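Local coordinates for oxidoreductase, short chain dehydrogenase/reductase family protein (Bifidobacterium adolescentis L2-32, PDB 6OW4) that acts as an NADH-dependent 20beta-hydroxysteroid dehydrogenase of the short-chain dehydrogenase/reductase family, binding its cofactor on a Rossmann fold, at residues F[31-34]-F[35-38]; F[269-273]-F[274-278]. One frame throughout, in Å; residues are numbered along the deposited sequence.

Interaction 1: residues F[31-34]-F[35-38]; sequences YSIL and DKFS
A short 3-10 turn, in the loop between helix 12-20 and strand 42-47, packs residues 31-34 against 35-38, which follow without a gap. Three backbone bonds of the i to i+3 kind cross between the segments: Asp35 N to Ser32 O and Lys36 N to Ile33 O are both weak, while Phe37 N to Leu34 O (3.2 Å) is a normal bond; Ser38 N to Asp35 O carries the winding on. At the start of the turn Ser32 OG takes a weak bond from Leu34 N, while Ser32 CB meets Asp35 OD2 at 3.4 Å. The ring of Phe37 turns back beside the two preceding carbonyls: Leu34 O is at the ring edge, in its plane, 3.7 Å from CD1, and Ile33 O approaches obliquely, 3.6 Å from CE1. The chain of Lys36, extended beyond CG, runs slantwise past two residues, with CD 4.0 Å from Ile33 CD1 and CE 3.6 Å from Tyr31 OH. That hydroxyl is buried here without a polar partner in the model. With Tyr31 CG opposite the backbone N (chi1 172°), the ring reaches forward along the turn to put its OH there. The ammonium group of Lys36 ends in a salt bridge to Asp263 of the second subunit, whose Gln63 side chain accepts a hydrogen bond from Ile33 N. Within its own chain Phe37 leans on Ala276, in the loop between helix 262-273 and strand 284-287, and its ring also meets Phe37 of the second subunit.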
ATOM      1  N   TYR F  31      25.211  28.932  -1.315  1.00 41.53           N
ATOM      2  CA  TYR F  31      24.188  27.871  -1.115  1.00 38.61           C
ATOM      3  C   TYR F  31      24.618  26.938   0.022  1.00 37.12           C
ATOM      4  O   TYR F  31      25.824  26.652   0.149  1.00 38.00           O
ATOM      5  CB  TYR F  31      23.961  27.073  -2.401  1.00 37.77           C
ATOM      6  CG  TYR F  31      23.079  25.863  -2.232  1.00 37.25           C
ATOM      7  CD1 TYR F  31      21.698  25.976  -2.224  1.00 36.73           C
ATOM      8  CD2 TYR F  31      23.626  24.600  -2.063  1.00 37.25           C
ATOM      9  CE1 TYR F  31      20.882  24.868  -2.062  1.00 36.91           C
ATOM     10  CE2 TYR F  31      22.825  23.480  -1.900  1.00 37.21           C
ATOM     11  CZ  TYR F  31      21.448  23.615  -1.900  1.00 36.87           C
ATOM     12  OH  TYR F  31      20.658  22.515  -1.743  1.00 37.28           O
ATOM     13  N   SER F  32      23.648  26.482   0.820  1.00 35.51           N
ATOM     14  CA  SER F  32      23.807  25.419   1.846  1.00 35.01           C
ATOM     15  C   SER F  32      22.531  24.574   1.917  1.00 34.19           C
ATOM     16  O   SER F  32      21.430  25.156   1.893  1.00 34.91           O
ATOM     17  CB  SER F  32      24.154  25.993   3.191  1.00 35.53           C
ATOM     18  OG  SER F  32      24.294  24.960   4.156  1.00 35.51           O
ATOM     19  N   ILE F  33      22.690  23.251   2.011  1.00 33.72           N
ATOM     20  CA  ILE F  33      21.575  22.263   2.112  1.00 32.33           C
ATOM     21  C   ILE F  33      20.868  22.433   3.464  1.00 33.42           C
ATOM     22  O   ILE F  33      19.680  22.067   3.549  1.00 33.17           O
ATOM     23  CB  ILE F  33      22.101  20.826   1.898  1.00 31.84           C
ATOM     24  CG1 ILE F  33      20.972  19.839   1.587  1.00 31.25           C
ATOM     25  CG2 ILE F  33      22.947  20.364   3.077  1.00 31.67           C
ATOM     26  CD1 ILE F  33      20.400  19.969   0.193  1.00 30.55           C
ATOM     27  N   LEU F  34      21.565  22.968   4.474  1.00 33.78           N
ATOM     28  CA  LEU F  34      21.030  23.178   5.850  1.00 34.72           C
ATOM     29  C   LEU F  34      20.003  24.319   5.843  1.00 34.62           C
ATOM     30  O   LEU F  34      19.083  24.277   6.685  1.00 34.42           O
ATOM     31  CB  LEU F  34      22.178  23.482   6.821  1.00 35.29           C
ATOM     32  CG  LEU F  34      23.091  22.316   7.212  1.00 36.11           C
ATOM     33  CD1 LEU F  34      22.307  21.026   7.424  1.00 35.52           C
ATOM     34  CD2 LEU F  34      24.193  22.105   6.185  1.00 36.56           C
ATOM     35  N   ASP F  35      20.151  25.292   4.933  1.00 35.24           N
ATOM     36  CA  ASP F  35      19.231  26.454   4.783  1.00 35.84           C
ATOM     37  C   ASP F  35      17.807  25.967   4.490  1.00 35.71           C
ATOM     38  O   ASP F  35      16.860  26.704   4.818  1.00 37.57           O
ATOM     39  CB  ASP F  35      19.679  27.402   3.665  1.00 36.80           C
ATOM     40  CG  ASP F  35      20.945  28.185   3.968  1.00 38.40           C
ATOM     41  OD1 ASP F  35      21.138  28.563   5.142  1.00 39.40           O
ATOM     42  OD2 ASP F  35      21.724  28.417   3.020  1.00 39.72           O
ATOM     43  N   LYS F  36      17.665  24.783   3.885  1.00 34.63           N
ATOM     44  CA  LYS F  36      16.360  24.195   3.477  1.00 34.25           C
ATOM     45  C   LYS F  36      15.484  23.915   4.705  1.00 33.58           C
ATOM     46  O   LYS F  36      14.252  23.984   4.564  1.00 34.02           O
ATOM     47  CB  LYS F  36      16.587  22.914   2.672  1.00 33.18           C
ATOM     48  CG  LYS F  36      17.220  23.126   1.304  1.00 32.51           C
ATOM     49  CD  LYS F  36      16.981  21.981   0.351  1.00 32.08           C
ATOM     50  CE  LYS F  36      17.093  22.384  -1.103  1.00 32.32           C
ATOM     51  NZ  LYS F  36      16.424  21.400  -1.986  1.00 31.98           N
ATOM     52  N   PHE F  37      16.095  23.611   5.855  1.00 33.80           N
ATOM     53  CA  PHE F  37      15.407  23.220   7.115  1.00 33.96           C
ATOM     54  C   PHE F  37      15.039  24.460   7.940  1.00 34.23           C
ATOM     55  O   PHE F  37      14.408  24.306   9.006  1.00 33.44           O
ATOM     56  CB  PHE F  37      16.285  22.253   7.913  1.00 34.05           C
ATOM     57  CG  PHE F  37      16.592  20.972   7.184  1.00 34.07           C
ATOM     58  CD1 PHE F  37      17.700  20.876   6.357  1.00 34.16           C
ATOM     59  CD2 PHE F  37      15.759  19.870   7.304  1.00 34.48           C
ATOM     60  CE1 PHE F  37      17.977  19.699   5.678  1.00 34.89           C
ATOM     61  CE2 PHE F  37      16.038  18.693   6.625  1.00 34.63           C
ATOM     62  CZ  PHE F  37      17.146  18.610   5.813  1.00 35.03           C
ATOM     63  N   SER F  38      15.423  25.650   7.468  1.00 34.60           N
ATOM     64  CA  SER F  38      15.029  26.957   8.055  1.00 36.02           C
ATOM     65  C   SER F  38      13.523  27.164   7.871  1.00 36.75           C
ATOM     66  O   SER F  38      12.958  26.613   6.906  1.00 36.51           O
ATOM     67  CB  SER F  38      15.813  28.092   7.448  1.00 36.45           C
ATOM     68  OG  SER F  38      15.325  29.346   7.898  1.00 37.08           O
TER

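Interaction 2: residues F[269-273]-F[274-278]; sequences VLFLA and SDASS
Hydrogen bonds from two serines gather on the carbonyls of Leu270 and Phe271, in the last turn of the helix that ends at Ala273. Ser274 N reaches Leu270 O at 2.8 Å, and Ser274 OG lies 2.9 Å from that same oxygen and 3.2 Å from Phe271 O, with both oxygens within reach of its one proton. Ser277 OG bonds to Phe271 O at 2.7 Å, tilted 24° from the carbonyl plane; its torsion (chi1 64°) tucks the hydroxyl between backbone N and carbonyl carbon, turned back to the helix. Leu272 O is bound by Arg224 and Ser175 in the same chain. This is the C-terminal end of helix 262-273, where the chain leaves helical geometry at Ser274 and a short 3-10 turn folds back against it before strand 284-287. Apolar contacts centre on the Phe271 ring. Ser277 CB sits over one face in a CH-pi contact, 3.8 Å from the centroid, and Ala276 CB packs 3.6 Å from Phe271 CD1. The ring also stacks with Phe271 of the second subunit; an alanine here would probably leave Ser277 CB and Ala276 CB without the ring and open a gap at the subunit boundary.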
ATOM      1  N   VAL F 269       7.965  16.872  11.387  1.00 24.14           N
ATOM      2  CA  VAL F 269       7.055  18.021  11.085  1.00 24.40           C
ATOM      3  C   VAL F 269       7.883  19.135  10.434  1.00 24.23           C
ATOM      4  O   VAL F 269       7.439  19.674   9.405  1.00 23.74           O
ATOM      5  CB  VAL F 269       6.320  18.520  12.346  1.00 24.91           C
ATOM      6  CG1 VAL F 269       5.626  19.857  12.117  1.00 25.07           C
ATOM      7  CG2 VAL F 269       5.326  17.489  12.860  1.00 24.87           C
ATOM      8  N   LEU F 270       9.042  19.456  11.015  1.00 24.29           N
ATOM      9  CA  LEU F 270       9.977  20.487  10.488  1.00 24.87           C
ATOM     10  C   LEU F 270      10.330  20.155   9.033  1.00 24.47           C
ATOM     11  O   LEU F 270      10.197  21.053   8.178  1.00 24.88           O
ATOM     12  CB  LEU F 270      11.228  20.539  11.371  1.00 25.95           C
ATOM     13  CG  LEU F 270      12.304  21.534  10.933  1.00 26.98           C
ATOM     14  CD1 LEU F 270      11.711  22.910  10.671  1.00 27.52           C
ATOM     15  CD2 LEU F 270      13.409  21.626  11.974  1.00 28.04           C
ATOM     16  N   PHE F 271      10.742  18.910   8.767  1.00 23.57           N
ATOM     17  CA  PHE F 271      11.136  18.407   7.424  1.00 23.30           C
ATOM     18  C   PHE F 271      10.000  18.650   6.420  1.00 22.71           C
ATOM     19  O   PHE F 271      10.272  19.189   5.331  1.00 21.92           O
ATOM     20  CB  PHE F 271      11.520  16.925   7.487  1.00 23.19           C
ATOM     21  CG  PHE F 271      11.722  16.271   6.142  1.00 23.00           C
ATOM     22  CD1 PHE F 271      12.794  16.622   5.335  1.00 23.02           C
ATOM     23  CD2 PHE F 271      10.837  15.310   5.677  1.00 22.77           C
ATOM     24  CE1 PHE F 271      12.976  16.028   4.096  1.00 22.62           C
ATOM     25  CE2 PHE F 271      11.020  14.716   4.438  1.00 22.66           C
ATOM     26  CZ  PHE F 271      12.091  15.075   3.650  1.00 22.56           C
ATOM     27  N   LEU F 272       8.769  18.266   6.777  1.00 22.97           N
ATOM     28  CA  LEU F 272       7.576  18.371   5.892  1.00 23.18           C
ATOM     29  C   LEU F 272       7.165  19.840   5.735  1.00 23.27           C
ATOM     30  O   LEU F 272       6.764  20.217   4.620  1.00 23.31           O
ATOM     31  CB  LEU F 272       6.428  17.529   6.460  1.00 23.30           C
ATOM     32  CG  LEU F 272       6.592  16.013   6.330  1.00 23.50           C
ATOM     33  CD1 LEU F 272       5.416  15.283   6.963  1.00 23.31           C
ATOM     34  CD2 LEU F 272       6.746  15.595   4.875  1.00 23.60           C
ATOM     35  N   ALA F 273       7.270  20.638   6.802  1.00 23.46           N
ATOM     36  CA  ALA F 273       6.920  22.079   6.817  1.00 24.04           C
ATOM     37  C   ALA F 273       7.932  22.878   5.982  1.00 25.29           C
ATOM     38  O   ALA F 273       7.502  23.821   5.286  1.00 25.95           O
ATOM     39  CB  ALA F 273       6.854  22.581   8.239  1.00 23.88           C
ATOM     40  N   SER F 274       9.217  22.507   6.043  1.00 25.47           N
ATOM     41  CA  SER F 274      10.356  23.242   5.428  1.00 25.73           C
ATOM     42  C   SER F 274      10.546  22.827   3.961  1.00 25.18           C
ATOM     43  O   SER F 274       9.844  21.906   3.504  1.00 25.68           O
ATOM     44  CB  SER F 274      11.618  23.039   6.236  1.00 26.01           C
ATOM     45  OG  SER F 274      12.110  21.713   6.106  1.00 26.00           O
ATOM     46  N   ASP F 275      11.473  23.488   3.261  1.00 25.44           N
ATOM     47  CA  ASP F 275      11.778  23.271   1.819  1.00 25.37           C
ATOM     48  C   ASP F 275      12.582  21.982   1.625  1.00 23.60           C
ATOM     49  O   ASP F 275      12.745  21.572   0.460  1.00 22.50           O
ATOM     50  CB  ASP F 275      12.561  24.442   1.227  1.00 26.83           C
ATOM     51  CG  ASP F 275      11.825  25.763   1.322  1.00 28.76           C
ATOM     52  OD1 ASP F 275      11.231  26.018   2.385  1.00 31.06           O
ATOM     53  OD2 ASP F 275      11.842  26.518   0.333  1.00 30.81           O
ATOM     54  N   ALA F 276      13.075  21.375   2.708  1.00 22.80           N
ATOM     55  CA  ALA F 276      13.802  20.084   2.691  1.00 22.87           C
ATOM     56  C   ALA F 276      12.951  19.011   1.996  1.00 22.64           C
ATOM     57  O   ALA F 276      13.540  18.069   1.433  1.00 22.01           O
ATOM     58  CB  ALA F 276      14.166  19.677   4.098  1.00 23.21           C
ATOM     59  N   SER F 277      11.620  19.153   2.032  1.00 22.88           N
ATOM     60  CA  SER F 277      10.636  18.204   1.445  1.00 22.15           C
ATOM     61  C   SER F 277       9.858  18.869   0.302  1.00 21.87           C
ATOM     62  O   SER F 277       8.694  18.479   0.081  1.00 22.23           O
ATOM     63  CB  SER F 277       9.709  17.702   2.519  1.00 22.32           C
ATOM     64  OG  SER F 277       8.946  18.772   3.057  1.00 22.64           O
ATOM     65  N   SER F 278      10.491  19.796  -0.426  1.00 21.51           N
ATOM     66  CA  SER F 278       9.857  20.673  -1.448  1.00 21.28           C
ATOM     67  C   SER F 278       9.272  19.863  -2.616  1.00 21.04           C
ATOM     68  O   SER F 278       8.407  20.417  -3.319  1.00 21.95           O
ATOM     69  CB  SER F 278      10.824  21.721  -1.947  1.00 21.52           C
ATOM     70  OG  SER F 278      12.042  21.128  -2.368  1.00 21.65           O
TER

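In the fold
Coming from the N terminus, the chain first makes interaction 1, a tight turn in the loop that leads from helix 12-20 into strand 42-47, the first strand of the Rossmann sheet. Most of the fold follows before interaction 2 turns the end of helix 262-273 into the loop to strand 284-287, outermost in the sheet within this chain. The two come in series, neither nesting nor crossing, yet they meet in space: Lys36 O is 3.3 Å from Ser274 CB, and Phe37 O packs on Leu270 CD1. Together they join the N-terminal segment to the late helix, and both face the second subunit.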